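Local coordinates for mandelate racemase/muconate lactonizing enzyme-like protein (Rubrobacter xylanophilus DSM 9941, PDB 3CYJ), which is of unknown function but belongs to the mandelate racemase/muconate lactonizing enzyme family, whose members have a capping N-terminal domain and a TIM-type barrel, at residues Y22-G27 / Y318-A323; D74-P79 / R115-P120; P79-R84 / I107-L112; E150-W155 / V163-G168; D265-D270 / G285-H290. All coordinates share one frame; numbering follows the deposited sequence.

Contact 1: Y22-G27 / Y318-A323; sequences YPESDG and YFHDHA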
# COMPACT_ATOMS: atom_id res chain seq x y z
N TYR A 22 2.58 48.31 10.00
CA TYR A 22 4.02 48.25 9.72
C TYR A 22 4.09 47.44 8.43
O TYR A 22 3.14 46.71 8.11
CB TYR A 22 4.75 47.51 10.85
CG TYR A 22 6.26 47.60 10.82
CD1 TYR A 22 6.93 48.75 11.26
CD2 TYR A 22 7.04 46.52 10.36
CE1 TYR A 22 8.35 48.85 11.24
CE2 TYR A 22 8.47 46.61 10.34
CZ TYR A 22 9.11 47.78 10.78
OH TYR A 22 10.49 47.87 10.76
N PRO A 23 5.19 47.57 7.64
CA PRO A 23 5.27 46.63 6.47
C PRO A 23 5.36 45.15 6.96
O PRO A 23 6.13 44.85 7.88
CB PRO A 23 6.59 47.00 5.76
CG PRO A 23 7.17 48.19 6.49
CD PRO A 23 6.30 48.53 7.70
N GLU A 24 4.61 44.24 6.35
CA GLU A 24 4.58 42.86 6.87
C GLU A 24 5.00 41.82 5.84
O GLU A 24 4.78 41.98 4.64
CB GLU A 24 3.18 42.54 7.44
CG GLU A 24 2.82 43.34 8.73
CD GLU A 24 1.42 43.04 9.22
OE1 GLU A 24 0.78 42.12 8.67
OE2 GLU A 24 0.92 43.68 10.16
N SER A 25 5.60 40.74 6.30
CA SER A 25 5.98 39.70 5.36
C SER A 25 6.05 38.36 6.09
O SER A 25 6.06 38.29 7.32
CB SER A 25 7.31 40.04 4.71
OG SER A 25 8.33 39.98 5.70
N ASP A 26 6.12 37.29 5.31
CA ASP A 26 6.28 35.98 5.88
C ASP A 26 7.22 35.29 4.91
O ASP A 26 7.80 35.98 4.00
CB ASP A 26 4.93 35.26 6.08
CG ASP A 26 4.13 35.07 4.79
OD1 ASP A 26 4.73 34.87 3.70
OD2 ASP A 26 2.87 35.09 4.86
N GLY A 27 7.37 33.98 5.07
CA GLY A 27 8.30 33.25 4.25
C GLY A 27 8.05 33.40 2.76
O GLY A 27 8.98 33.40 2.01
N TYR A 318 -5.39 34.20 16.92
CA TYR A 318 -5.69 35.61 17.14
C TYR A 318 -4.77 36.41 16.25
O TYR A 318 -3.70 36.85 16.68
CB TYR A 318 -5.43 35.98 18.63
CG TYR A 318 -5.91 37.33 18.98
CD1 TYR A 318 -7.30 37.61 19.10
CD2 TYR A 318 -5.01 38.37 19.16
CE1 TYR A 318 -7.76 38.91 19.39
CE2 TYR A 318 -5.45 39.67 19.44
CZ TYR A 318 -6.83 39.92 19.57
OH TYR A 318 -7.25 41.21 19.85
N PHE A 319 -5.16 36.54 14.98
CA PHE A 319 -4.23 37.06 13.97
C PHE A 319 -4.14 38.57 14.01
O PHE A 319 -5.15 39.27 13.91
CB PHE A 319 -4.64 36.60 12.56
CG PHE A 319 -3.63 36.98 11.49
CD1 PHE A 319 -2.28 36.66 11.65
CD2 PHE A 319 -4.03 37.63 10.35
CE1 PHE A 319 -1.33 36.98 10.69
CE2 PHE A 319 -3.08 37.96 9.34
CZ PHE A 319 -1.73 37.63 9.52
N HIS A 320 -2.92 39.08 14.17
CA HIS A 320 -2.71 40.53 14.31
C HIS A 320 -3.47 41.35 13.29
O HIS A 320 -4.36 42.11 13.65
CB HIS A 320 -1.21 40.88 14.25
CG HIS A 320 -0.94 42.35 14.17
ND1 HIS A 320 -1.20 43.23 15.22
CD2 HIS A 320 -0.44 43.11 13.16
CE1 HIS A 320 -0.89 44.46 14.84
NE2 HIS A 320 -0.41 44.41 13.61
N ASP A 321 -3.17 41.19 12.00
CA ASP A 321 -3.85 42.01 10.96
C ASP A 321 -5.34 42.09 11.19
O ASP A 321 -5.96 43.15 11.05
CB ASP A 321 -3.62 41.48 9.57
CG ASP A 321 -2.16 41.50 9.15
OD1 ASP A 321 -1.27 41.73 9.98
OD2 ASP A 321 -1.85 41.26 7.95
N HIS A 322 -5.93 40.94 11.55
CA HIS A 322 -7.36 40.79 11.54
C HIS A 322 -7.99 41.30 12.78
O HIS A 322 -9.02 41.98 12.70
CB HIS A 322 -7.76 39.34 11.29
CG HIS A 322 -7.41 38.87 9.93
ND1 HIS A 322 -7.58 37.57 9.52
CD2 HIS A 322 -6.87 39.54 8.88
CE1 HIS A 322 -7.18 37.45 8.26
NE2 HIS A 322 -6.74 38.64 7.85
N ALA A 323 -7.44 40.91 13.92
CA ALA A 323 -7.85 41.49 15.19
C ALA A 323 -7.90 43.04 15.07
O ALA A 323 -8.92 43.67 15.35
CB ALA A 323 -6.88 41.08 16.29

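Contact 2: D74-P79 / R115-P120; sequences DALSPP and RLLGLP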
# COMPACT_ATOMS: atom_id res chain seq x y z
N ASP A 74 -35.39 30.96 2.53
CA ASP A 74 -35.75 30.84 3.91
C ASP A 74 -34.61 31.30 4.81
O ASP A 74 -33.53 30.67 4.86
CB ASP A 74 -36.13 29.40 4.23
CG ASP A 74 -36.37 29.17 5.72
OD1 ASP A 74 -36.38 30.16 6.52
OD2 ASP A 74 -36.53 27.99 6.08
N ALA A 75 -34.88 32.37 5.57
CA ALA A 75 -33.93 32.97 6.51
C ALA A 75 -33.57 32.08 7.71
O ALA A 75 -32.70 32.46 8.50
CB ALA A 75 -34.44 34.33 6.99
N LEU A 76 -34.22 30.92 7.85
CA LEU A 76 -33.92 30.04 8.97
C LEU A 76 -33.03 28.86 8.60
O LEU A 76 -32.69 28.04 9.45
CB LEU A 76 -35.22 29.50 9.57
CG LEU A 76 -36.06 30.43 10.47
CD1 LEU A 76 -37.09 29.57 11.26
CD2 LEU A 76 -35.23 31.29 11.46
N SER A 77 -32.66 28.75 7.33
CA SER A 77 -31.93 27.57 6.89
C SER A 77 -30.69 27.91 6.05
O SER A 77 -30.64 27.60 4.88
CB SER A 77 -32.85 26.66 6.08
OG SER A 77 -33.76 26.03 6.94
N PRO A 78 -29.68 28.53 6.66
CA PRO A 78 -28.50 28.91 5.89
C PRO A 78 -27.87 27.75 5.08
O PRO A 78 -27.52 27.95 3.92
CB PRO A 78 -27.56 29.48 6.95
CG PRO A 78 -28.51 29.96 8.05
CD PRO A 78 -29.67 29.07 8.03
N PRO A 79 -27.81 26.53 5.65
CA PRO A 79 -27.15 25.47 4.88
C PRO A 79 -27.86 25.10 3.56
O PRO A 79 -27.19 24.76 2.57
CB PRO A 79 -27.14 24.28 5.87
CG PRO A 79 -27.23 24.87 7.20
CD PRO A 79 -28.11 26.08 7.03
N ARG A 115 -29.71 36.22 15.07
CA ARG A 115 -30.46 37.47 15.31
C ARG A 115 -31.98 37.34 15.24
O ARG A 115 -32.66 37.82 16.15
CB ARG A 115 -29.95 38.62 14.42
CG ARG A 115 -28.62 39.12 14.91
CD ARG A 115 -27.87 39.99 13.91
NE ARG A 115 -26.54 40.38 14.39
CZ ARG A 115 -26.29 41.32 15.31
NH1 ARG A 115 -27.29 41.94 15.91
NH2 ARG A 115 -25.05 41.62 15.66
N LEU A 116 -32.51 36.65 14.24
CA LEU A 116 -33.95 36.37 14.16
C LEU A 116 -34.43 35.54 15.34
O LEU A 116 -35.60 35.60 15.73
CB LEU A 116 -34.34 35.63 12.87
CG LEU A 116 -34.28 36.39 11.54
CD1 LEU A 116 -34.44 35.39 10.37
CD2 LEU A 116 -35.33 37.55 11.51
N LEU A 117 -33.51 34.74 15.88
CA LEU A 117 -33.83 33.89 17.02
C LEU A 117 -33.49 34.57 18.30
O LEU A 117 -33.71 34.00 19.34
CB LEU A 117 -33.04 32.60 16.96
CG LEU A 117 -33.46 31.59 15.90
CD1 LEU A 117 -32.78 30.27 16.17
CD2 LEU A 117 -34.97 31.46 15.85
N GLY A 118 -32.93 35.76 18.22
CA GLY A 118 -32.54 36.47 19.41
C GLY A 118 -31.42 35.80 20.20
O GLY A 118 -31.35 35.98 21.41
N LEU A 119 -30.49 35.09 19.53
CA LEU A 119 -29.42 34.36 20.24
C LEU A 119 -28.03 34.84 19.83
O LEU A 119 -27.83 35.23 18.68
CB LEU A 119 -29.51 32.86 19.94
CG LEU A 119 -30.71 32.10 20.52
CD1 LEU A 119 -30.72 30.66 20.10
CD2 LEU A 119 -30.81 32.26 22.06
N PRO A 120 -27.07 34.84 20.76
CA PRO A 120 -25.66 34.88 20.33
C PRO A 120 -25.39 33.75 19.29
O PRO A 120 -26.02 32.68 19.38
CB PRO A 120 -24.88 34.57 21.62
CG PRO A 120 -25.89 34.85 22.77
CD PRO A 120 -27.22 34.51 22.20

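Contact 3: P79-R84 / I107-L112; sequences PAVWAR and IALWDL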
# COMPACT_ATOMS: atom_id res chain seq x y z
N PRO A 79 -27.81 26.53 5.65
CA PRO A 79 -27.15 25.47 4.88
C PRO A 79 -27.86 25.10 3.56
O PRO A 79 -27.19 24.76 2.57
CB PRO A 79 -27.14 24.28 5.87
CG PRO A 79 -27.23 24.87 7.20
CD PRO A 79 -28.11 26.08 7.03
N ALA A 80 -29.20 25.19 3.53
CA ALA A 80 -29.92 24.97 2.27
C ALA A 80 -29.49 25.97 1.20
O ALA A 80 -29.47 25.63 0.01
CB ALA A 80 -31.42 25.05 2.45
N VAL A 81 -29.17 27.20 1.61
CA VAL A 81 -28.71 28.19 0.62
C VAL A 81 -27.27 27.85 0.18
O VAL A 81 -26.92 27.91 -1.03
CB VAL A 81 -28.76 29.62 1.22
CG1 VAL A 81 -28.40 30.68 0.15
CG2 VAL A 81 -30.12 29.85 1.87
N TRP A 82 -26.44 27.49 1.16
CA TRP A 82 -25.06 27.12 0.91
C TRP A 82 -24.98 26.06 -0.17
O TRP A 82 -24.19 26.19 -1.11
CB TRP A 82 -24.44 26.62 2.20
CG TRP A 82 -22.98 26.32 2.24
CD1 TRP A 82 -21.96 27.19 2.61
CD2 TRP A 82 -22.36 25.04 2.02
NE1 TRP A 82 -20.76 26.52 2.62
CE2 TRP A 82 -20.98 25.20 2.27
CE3 TRP A 82 -22.85 23.78 1.64
CZ2 TRP A 82 -20.07 24.12 2.18
CZ3 TRP A 82 -21.95 22.72 1.55
CH2 TRP A 82 -20.58 22.90 1.80
N ALA A 83 -25.85 25.05 -0.07
CA ALA A 83 -25.84 23.95 -1.03
C ALA A 83 -26.19 24.44 -2.43
O ALA A 83 -25.55 24.06 -3.42
CB ALA A 83 -26.78 22.86 -0.61
N ARG A 84 -27.23 25.25 -2.50
CA ARG A 84 -27.65 25.86 -3.77
C ARG A 84 -26.52 26.80 -4.28
O ARG A 84 -26.27 26.86 -5.50
CB ARG A 84 -29.02 26.60 -3.59
CG ARG A 84 -30.20 25.65 -3.34
CD ARG A 84 -31.46 26.39 -2.85
NE ARG A 84 -31.70 27.60 -3.65
CZ ARG A 84 -31.81 28.81 -3.13
NH1 ARG A 84 -31.82 28.94 -1.80
NH2 ARG A 84 -31.99 29.89 -3.93
N ILE A 107 -21.79 33.22 6.52
CA ILE A 107 -21.61 33.75 7.84
C ILE A 107 -22.67 34.81 8.09
O ILE A 107 -23.22 34.90 9.18
CB ILE A 107 -20.21 34.37 7.99
CG1 ILE A 107 -19.12 33.29 7.84
CG2 ILE A 107 -20.07 35.12 9.29
CD1 ILE A 107 -17.77 33.88 7.60
N ALA A 108 -22.96 35.60 7.06
CA ALA A 108 -24.01 36.61 7.14
C ALA A 108 -25.38 35.96 7.35
O ALA A 108 -26.17 36.42 8.16
CB ALA A 108 -23.98 37.53 5.86
N LEU A 109 -25.68 34.91 6.59
CA LEU A 109 -26.92 34.17 6.76
C LEU A 109 -27.11 33.51 8.16
O LEU A 109 -28.24 33.43 8.66
CB LEU A 109 -27.05 33.11 5.69
CG LEU A 109 -27.08 33.66 4.25
CD1 LEU A 109 -27.32 32.54 3.24
CD2 LEU A 109 -28.14 34.71 4.13
N TRP A 110 -26.02 33.04 8.75
CA TRP A 110 -26.07 32.44 10.06
C TRP A 110 -26.20 33.53 11.12
O TRP A 110 -26.98 33.38 12.07
CB TRP A 110 -24.82 31.60 10.35
CG TRP A 110 -24.94 30.15 9.93
CD1 TRP A 110 -24.34 29.53 8.82
CD2 TRP A 110 -25.66 29.11 10.62
NE1 TRP A 110 -24.69 28.21 8.78
CE2 TRP A 110 -25.50 27.92 9.87
CE3 TRP A 110 -26.46 29.08 11.77
CZ2 TRP A 110 -26.09 26.70 10.26
CZ3 TRP A 110 -27.07 27.87 12.16
CH2 TRP A 110 -26.86 26.69 11.42
N ASP A 111 -25.43 34.62 10.96
CA ASP A 111 -25.62 35.82 11.79
C ASP A 111 -27.10 36.25 11.75
O ASP A 111 -27.76 36.43 12.78
CB ASP A 111 -24.74 36.97 11.34
CG ASP A 111 -24.63 38.10 12.42
OD1 ASP A 111 -24.64 37.80 13.65
OD2 ASP A 111 -24.51 39.28 12.05
N LEU A 112 -27.64 36.39 10.55
CA LEU A 112 -29.05 36.69 10.41
C LEU A 112 -29.94 35.66 11.13
O LEU A 112 -30.86 36.06 11.82
CB LEU A 112 -29.44 36.83 8.92
CG LEU A 112 -30.91 37.16 8.65
CD1 LEU A 112 -31.23 38.59 9.23
CD2 LEU A 112 -31.31 36.96 7.12

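Contact 4: E150-W155 / V163-G168; sequences EQLGGW and VKMKVG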
# COMPACT_ATOMS: atom_id res chain seq x y z
N GLU A 150 8.45 42.79 21.41
CA GLU A 150 7.40 43.57 22.06
C GLU A 150 6.03 43.02 21.72
O GLU A 150 5.10 43.01 22.56
CB GLU A 150 7.50 45.07 21.72
CG GLU A 150 8.61 45.77 22.52
CD GLU A 150 9.00 47.19 22.00
OE1 GLU A 150 9.51 48.01 22.84
OE2 GLU A 150 8.83 47.47 20.78
N GLN A 151 5.87 42.58 20.48
CA GLN A 151 4.59 42.01 20.14
C GLN A 151 4.33 40.69 20.88
O GLN A 151 3.27 40.53 21.49
CB GLN A 151 4.47 41.77 18.63
CG GLN A 151 3.10 41.27 18.28
CD GLN A 151 2.97 41.18 16.81
OE1 GLN A 151 3.58 40.29 16.18
NE2 GLN A 151 2.22 42.12 16.21
N LEU A 152 5.27 39.75 20.81
CA LEU A 152 5.11 38.48 21.51
C LEU A 152 5.03 38.66 23.03
O LEU A 152 4.15 38.08 23.68
CB LEU A 152 6.27 37.52 21.16
CG LEU A 152 6.45 37.00 19.69
CD1 LEU A 152 7.11 35.62 19.67
CD2 LEU A 152 5.16 36.90 18.92
N GLY A 153 5.94 39.47 23.61
CA GLY A 153 5.99 39.68 25.06
C GLY A 153 4.68 40.29 25.48
O GLY A 153 4.09 39.90 26.49
N GLY A 154 4.19 41.22 24.65
CA GLY A 154 2.93 41.90 24.92
C GLY A 154 1.81 40.90 25.07
O GLY A 154 1.06 40.94 26.07
N TRP A 155 1.72 39.96 24.12
CA TRP A 155 0.68 38.93 24.24
C TRP A 155 0.87 38.02 25.46
O TRP A 155 -0.11 37.63 26.05
CB TRP A 155 0.60 38.08 22.99
CG TRP A 155 0.03 38.74 21.80
CD1 TRP A 155 -1.04 39.58 21.77
CD2 TRP A 155 0.46 38.58 20.44
NE1 TRP A 155 -1.29 39.96 20.49
CE2 TRP A 155 -0.39 39.37 19.65
CE3 TRP A 155 1.48 37.85 19.81
CZ2 TRP A 155 -0.25 39.45 18.25
CZ3 TRP A 155 1.63 37.94 18.42
CH2 TRP A 155 0.77 38.73 17.66
N VAL A 163 1.96 31.79 21.55
CA VAL A 163 2.22 32.79 20.53
C VAL A 163 2.83 32.15 19.29
O VAL A 163 3.66 31.19 19.40
CB VAL A 163 3.13 33.97 21.03
CG1 VAL A 163 2.43 34.80 22.12
CG2 VAL A 163 4.50 33.50 21.43
N LYS A 164 2.43 32.69 18.12
CA LYS A 164 3.04 32.30 16.83
C LYS A 164 3.80 33.41 16.09
O LYS A 164 3.38 34.56 16.05
CB LYS A 164 1.99 31.62 15.89
CG LYS A 164 2.57 30.82 14.69
CD LYS A 164 1.41 30.11 13.86
CE LYS A 164 0.72 31.15 12.95
NZ LYS A 164 -0.45 30.68 12.19
N MET A 165 4.93 33.05 15.49
CA MET A 165 5.76 33.96 14.69
C MET A 165 6.11 33.35 13.29
O MET A 165 5.97 32.14 13.07
CB MET A 165 7.04 34.34 15.46
CG MET A 165 7.91 33.16 15.92
SD MET A 165 9.59 33.54 16.60
CE MET A 165 10.44 34.31 15.22
N LYS A 166 6.54 34.19 12.36
CA LYS A 166 7.00 33.75 11.06
C LYS A 166 8.50 33.43 11.02
O LYS A 166 9.31 34.08 11.67
CB LYS A 166 6.68 34.81 10.01
CG LYS A 166 5.25 35.37 10.05
CD LYS A 166 4.23 34.28 9.88
CE LYS A 166 2.98 34.81 9.24
NZ LYS A 166 1.85 33.92 9.55
N VAL A 167 8.84 32.41 10.24
CA VAL A 167 10.23 32.02 9.98
C VAL A 167 10.37 31.70 8.50
O VAL A 167 9.38 31.49 7.79
CB VAL A 167 10.66 30.68 10.74
CG1 VAL A 167 10.80 30.90 12.20
CG2 VAL A 167 9.66 29.52 10.41
N GLY A 168 11.61 31.60 8.04
CA GLY A 168 11.81 30.96 6.74
C GLY A 168 12.13 31.86 5.57
O GLY A 168 12.52 31.36 4.49

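Contact 5: D265-D270 / G285-H290; sequences DILQAD and GICRGH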
# COMPACT_ATOMS: atom_id res chain seq x y z
N ASP A 265 -0.19 16.55 11.98
CA ASP A 265 -0.57 16.36 13.37
C ASP A 265 -1.76 17.25 13.74
O ASP A 265 -2.54 16.91 14.65
CB ASP A 265 0.61 16.68 14.31
CG ASP A 265 1.88 15.88 13.95
OD1 ASP A 265 1.82 14.63 13.93
OD2 ASP A 265 2.95 16.49 13.69
N ILE A 266 -1.87 18.42 13.11
CA ILE A 266 -2.91 19.37 13.43
C ILE A 266 -3.56 19.95 12.15
O ILE A 266 -2.87 20.46 11.28
CB ILE A 266 -2.40 20.55 14.34
CG1 ILE A 266 -1.74 20.03 15.62
CG2 ILE A 266 -3.57 21.49 14.71
CD1 ILE A 266 -1.39 21.05 16.60
N LEU A 267 -4.88 19.84 12.04
CA LEU A 267 -5.58 20.29 10.86
C LEU A 267 -6.07 21.72 11.08
O LEU A 267 -6.55 22.05 12.17
CB LEU A 267 -6.74 19.36 10.55
CG LEU A 267 -7.61 19.70 9.31
CD1 LEU A 267 -6.76 19.75 8.11
CD2 LEU A 267 -8.60 18.65 9.01
N GLN A 268 -5.93 22.57 10.06
CA GLN A 268 -6.37 23.93 10.16
C GLN A 268 -7.39 24.21 9.10
O GLN A 268 -7.33 23.64 8.02
CB GLN A 268 -5.22 24.89 9.91
CG GLN A 268 -4.04 24.67 10.80
CD GLN A 268 -2.88 25.54 10.41
OE1 GLN A 268 -2.12 25.93 11.25
NE2 GLN A 268 -2.71 25.80 9.12
N ALA A 269 -8.34 25.11 9.40
CA ALA A 269 -9.15 25.70 8.36
C ALA A 269 -9.51 27.15 8.74
O ALA A 269 -9.34 27.58 9.87
CB ALA A 269 -10.38 24.82 8.02
N ASP A 270 -9.93 27.92 7.75
CA ASP A 270 -10.20 29.33 7.93
C ASP A 270 -11.67 29.50 7.63
O ASP A 270 -12.10 29.27 6.50
CB ASP A 270 -9.33 30.08 6.93
CG ASP A 270 -9.52 31.60 6.95
OD1 ASP A 270 -10.63 32.12 7.23
OD2 ASP A 270 -8.54 32.28 6.62
N GLY A 285 -16.16 16.13 12.06
CA GLY A 285 -16.27 14.81 11.49
C GLY A 285 -14.98 14.38 10.84
O GLY A 285 -14.61 13.22 10.92
N ILE A 286 -14.28 15.31 10.19
CA ILE A 286 -12.97 14.93 9.66
C ILE A 286 -11.98 14.72 10.77
O ILE A 286 -11.26 13.73 10.81
CB ILE A 286 -12.42 15.91 8.59
CG1 ILE A 286 -13.36 15.99 7.38
CG2 ILE A 286 -11.05 15.47 8.16
CD1 ILE A 286 -13.26 14.88 6.47
N CYS A 287 -11.94 15.66 11.69
CA CYS A 287 -10.96 15.62 12.75
C CYS A 287 -11.19 14.49 13.75
O CYS A 287 -10.23 13.83 14.13
CB CYS A 287 -10.89 16.97 13.47
SG CYS A 287 -10.01 18.19 12.43
N ARG A 288 -12.42 14.29 14.21
CA ARG A 288 -12.70 13.17 15.13
C ARG A 288 -12.52 11.81 14.41
O ARG A 288 -12.02 10.84 15.00
CB ARG A 288 -14.12 13.25 15.75
CG ARG A 288 -14.53 14.55 16.44
CD ARG A 288 -13.58 14.92 17.57
NE ARG A 288 -13.51 13.92 18.62
CZ ARG A 288 -12.43 13.20 18.93
NH1 ARG A 288 -12.49 12.31 19.93
NH2 ARG A 288 -11.28 13.35 18.26
N GLY A 289 -12.94 11.73 13.14
CA GLY A 289 -12.73 10.51 12.34
C GLY A 289 -11.26 10.09 12.20
O GLY A 289 -10.96 8.91 12.15
N HIS A 290 -10.36 11.08 12.14
CA HIS A 290 -8.94 10.85 11.99
C HIS A 290 -8.19 10.98 13.32
O HIS A 290 -6.98 10.71 13.38
CB HIS A 290 -8.37 11.86 11.02
CG HIS A 290 -8.56 11.51 9.58
ND1 HIS A 290 -9.73 11.77 8.89
CD2 HIS A 290 -7.70 10.97 8.68
CE1 HIS A 290 -9.59 11.38 7.63
NE2 HIS A 290 -8.37 10.90 7.48

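Contact 1: Y22-G27 / Y318-A323
Glu24 meets Asp321 and His320 in a buried polar contact. It lies where strand 8-26 of the N-terminal domain meets the start of helix 320-329, just after barrel strand 313-319. Nothing apolar carries it. The Glu24 side chain leaves with CG beside the backbone N (chi1 -68°) and is extended beyond, which carries its carboxylate to the helix. Asp321 comes from the opposite direction. Glu24 OE1 is 2.5 Å from Asp321 OD1, and the two carboxylate planes are 37° apart. Two more oxygen pairs, Glu24 OE1 with Asp321 OD2 and Glu24 OE2 with Asp321 OD1, are each 2.9 Å apart and are not hydrogen bonds. Glu24 OE2 lies in the plane of the His320 ring, at its edge, 3.3 Å from His320 CD2. The adjacent ring nitrogen, His320 NE2, is hydrogen-bonded to Asp21 OD1. Asp321 OD2 accepts from Trp31 NE1 of strand 29-31, so the N-terminal domain meets this acid through both Glu24 and Trp31. A glycerol lies about 6 Å from the Asp321 side chain and the sodium ion about 11 Å away. Such a meeting of the N-terminal domain with the C-terminal ends of the barrel strands is characteristic of the enolase superfamily.

Contact 2: D74-P79 / R115-P120
Leu116 reaches Ala75 and Leu76 from the last turn of helix 97-116. Its CB already points toward segment 74-79. The first torsion (chi1 -70°) puts CG beside the backbone N, and CG stops 5.0 Å from Ala75 CB. The methyl CD1 closes the gap. It is 3.5 Å from Ala75 CB, 3.9 Å from Ala75 O and 4.3 Å from Leu76 CD2. One methyl therefore makes the closest apolar contact and also touches a backbone carbonyl. The end of Leu76 comes nearer than its start, and its CD2 also meets Leu117 CD2 at 4.4 Å. The contact is small and wholly apolar between the side chains.

The backbones on both sides are tightly turned. A type I beta turn runs from Asp74 to Ser77, and Asp74 OD1 accepts from Leu76 N at 2.6 Å, an Asx turn. The donor comes from above the carboxylate plane, 57° out of it. This bond should help to hold the turn that carries Ala75 and Leu76. Just beyond helix 97-116, Gly118 has positive phi and closes a Schellman motif. Pro6 of the N-terminal stretch packs on both Ala75 and Leu116, and Leu117 packs on Leu119 of the third subunit. The contact thus joins the loop leading into helix 78-88 to the C-terminal end of helix 97-116 in the N-terminal domain.

Contact 3: P79-R84 / I107-L112
The Trp110 indole meets the Pro79 ring through its benzo carbon CZ2, and Pro79 approaches it obliquely. Trp110 CZ2 is 3.7 Å from Pro79 CG and 3.9 Å from Pro79 CD, and the two side chains cross at about a right angle. On the pyrrole part of the indole, NE1 is hydrogen-bonded to Thr278 OG1. That bond satisfies the one polar atom of the buried ring and should help to fix its rotation. Thr278 also touches Pro79, so the threonine meets both partners of this pair.

The second pair is aliphatic. Leu109 points its CB toward the other helix, and its CD1 methyl does all the touching. That methyl lies 3.8 Å from Val81 CB, 3.8 Å from Val81 CG1 and 4.1 Å from Val81 CG2. It faces the whole fork of the valine. Val81 CG1 is anti to the backbone N (chi1 -175°), and both valine methyls are turned to share the leucine tip. These side chains also cross at about a right angle. All four touching residues are buried.

Pro79 and Val81 belong to helix 78-88, Leu109 and Trp110 to helix 97-116. Both helices are part of the N-terminal domain. Helix 276-280 covers the tryptophan side through Thr278 and Ile277. Phe128 of the third subunit packs on Pro79, while Ser73 in the preceding loop touches Val81.

Contact 4: E150-W155 / V163-G168
Val163 is wedged between Leu152 and Trp155, and this is the tight part of the contact. Its two methyls divide the work. CG2 meets Leu152 CD1 at 3.8 Å, and CG1 meets Trp155 CB at 3.9 Å. Trp155 CE3 is also 3.9 Å from Val163 CG1, so the Trp155 CB and the benzo carbon CE3 both touch this methyl. Chi1 of -65° sets Val163 CG1 anti to the carbonyl carbon, facing the tryptophan, and leaves CG2 in the crowded position between the backbone N and the carbonyl carbon. The other methyl of the leucine, Leu152 CD2, lies 4.1 Å from Lys164 O.

Packing is thinner further along the strand. Leu152 CD1 is 4.4 Å from Met165 CB, and the methionine end leads away from the helix. On the outer side of the helix, Glu150 and Gly154 are exposed. Lys164 points its CB away from the helix, into the barrel. There its NZ forms salt bridges with Glu221, a sodium ligand, and with Glu317.

The axes of helix piece 150-155 and strand piece 163-166 run almost antiparallel (169°) and approach to 9.1 Å. Strand 132-137, helix 145-157 and strand 162-166 form a beta-alpha-beta unit of the barrel. Next along the wall, Ala181 and Ile185 of helix 174-185 also pack on Leu152, and Leu191 of strand 190-194 touches both Leu152 and Val163.

Contact 5: D265-D270 / G285-H290
Leu267 meets the Cys287 sulfur with its CB and its CD2 methyl. Leu267 CD2 is 3.7 Å from Cys287 SG, and Leu267 CB is 3.9 Å from the same sulfur. CG stands anti to the backbone N (chi1 180°), so the leucine extends toward the helix and CD2 goes on to meet Ile286 CG2 at 4.1 Å. Ile286 offers this short branch to the strand, while the end of its side chain leads away; Ile286 also packs on Leu254 and Ala261 of helix 254-261. The three touching residues are buried, and the contact is apolar.

Within segment 285-290, Ile286 O accepts from two donors of one residue, His290 N and His290 ND1, which reach it from opposite faces of its carbonyl plane. The bond from His290 ND1 to Ile286 O is 3.1 Å long, with an N-H...acceptor angle of 143°. It holds the imidazole back against the helix. The ring also meets His258 of the same chain and His258 of the third subunit.

Gln268 turns to the other side of the sheet. Its OE1 is hydrogen-bonded to Tyr219 OH, and its NE2 weakly to the sodium ligand Glu221. Helix 283-290 lies outside the barrel, between strands 266-269 and 294-296 in the chain, which pair in parallel. Leu260 of helix 254-261 packs on Leu267, and Phe294 of strand 294-296 on Cys287.

In the fold
Contacts 4 and 5 pack helices against barrel strands with mostly buried apolar groups, and both reach the same sheet. Contact 1 also reaches that sheet, but its chemistry is polar. It joins the N-terminal domain to the barrel and touches contact 4, for example through His320 and Gln151. Contacts 2 and 3 lie in the N-terminal domain, across the chain's centre from contact 1. They share Pro79 and lie along the same helix pair: contact 3 joins helices 78-88 and 97-116, and contact 2 joins the loop before the first to the end of the second. Contact 3 is buried, contact 2 only partly. The third subunit touches contacts 2, 3 and 5; no other chain touches contact 4.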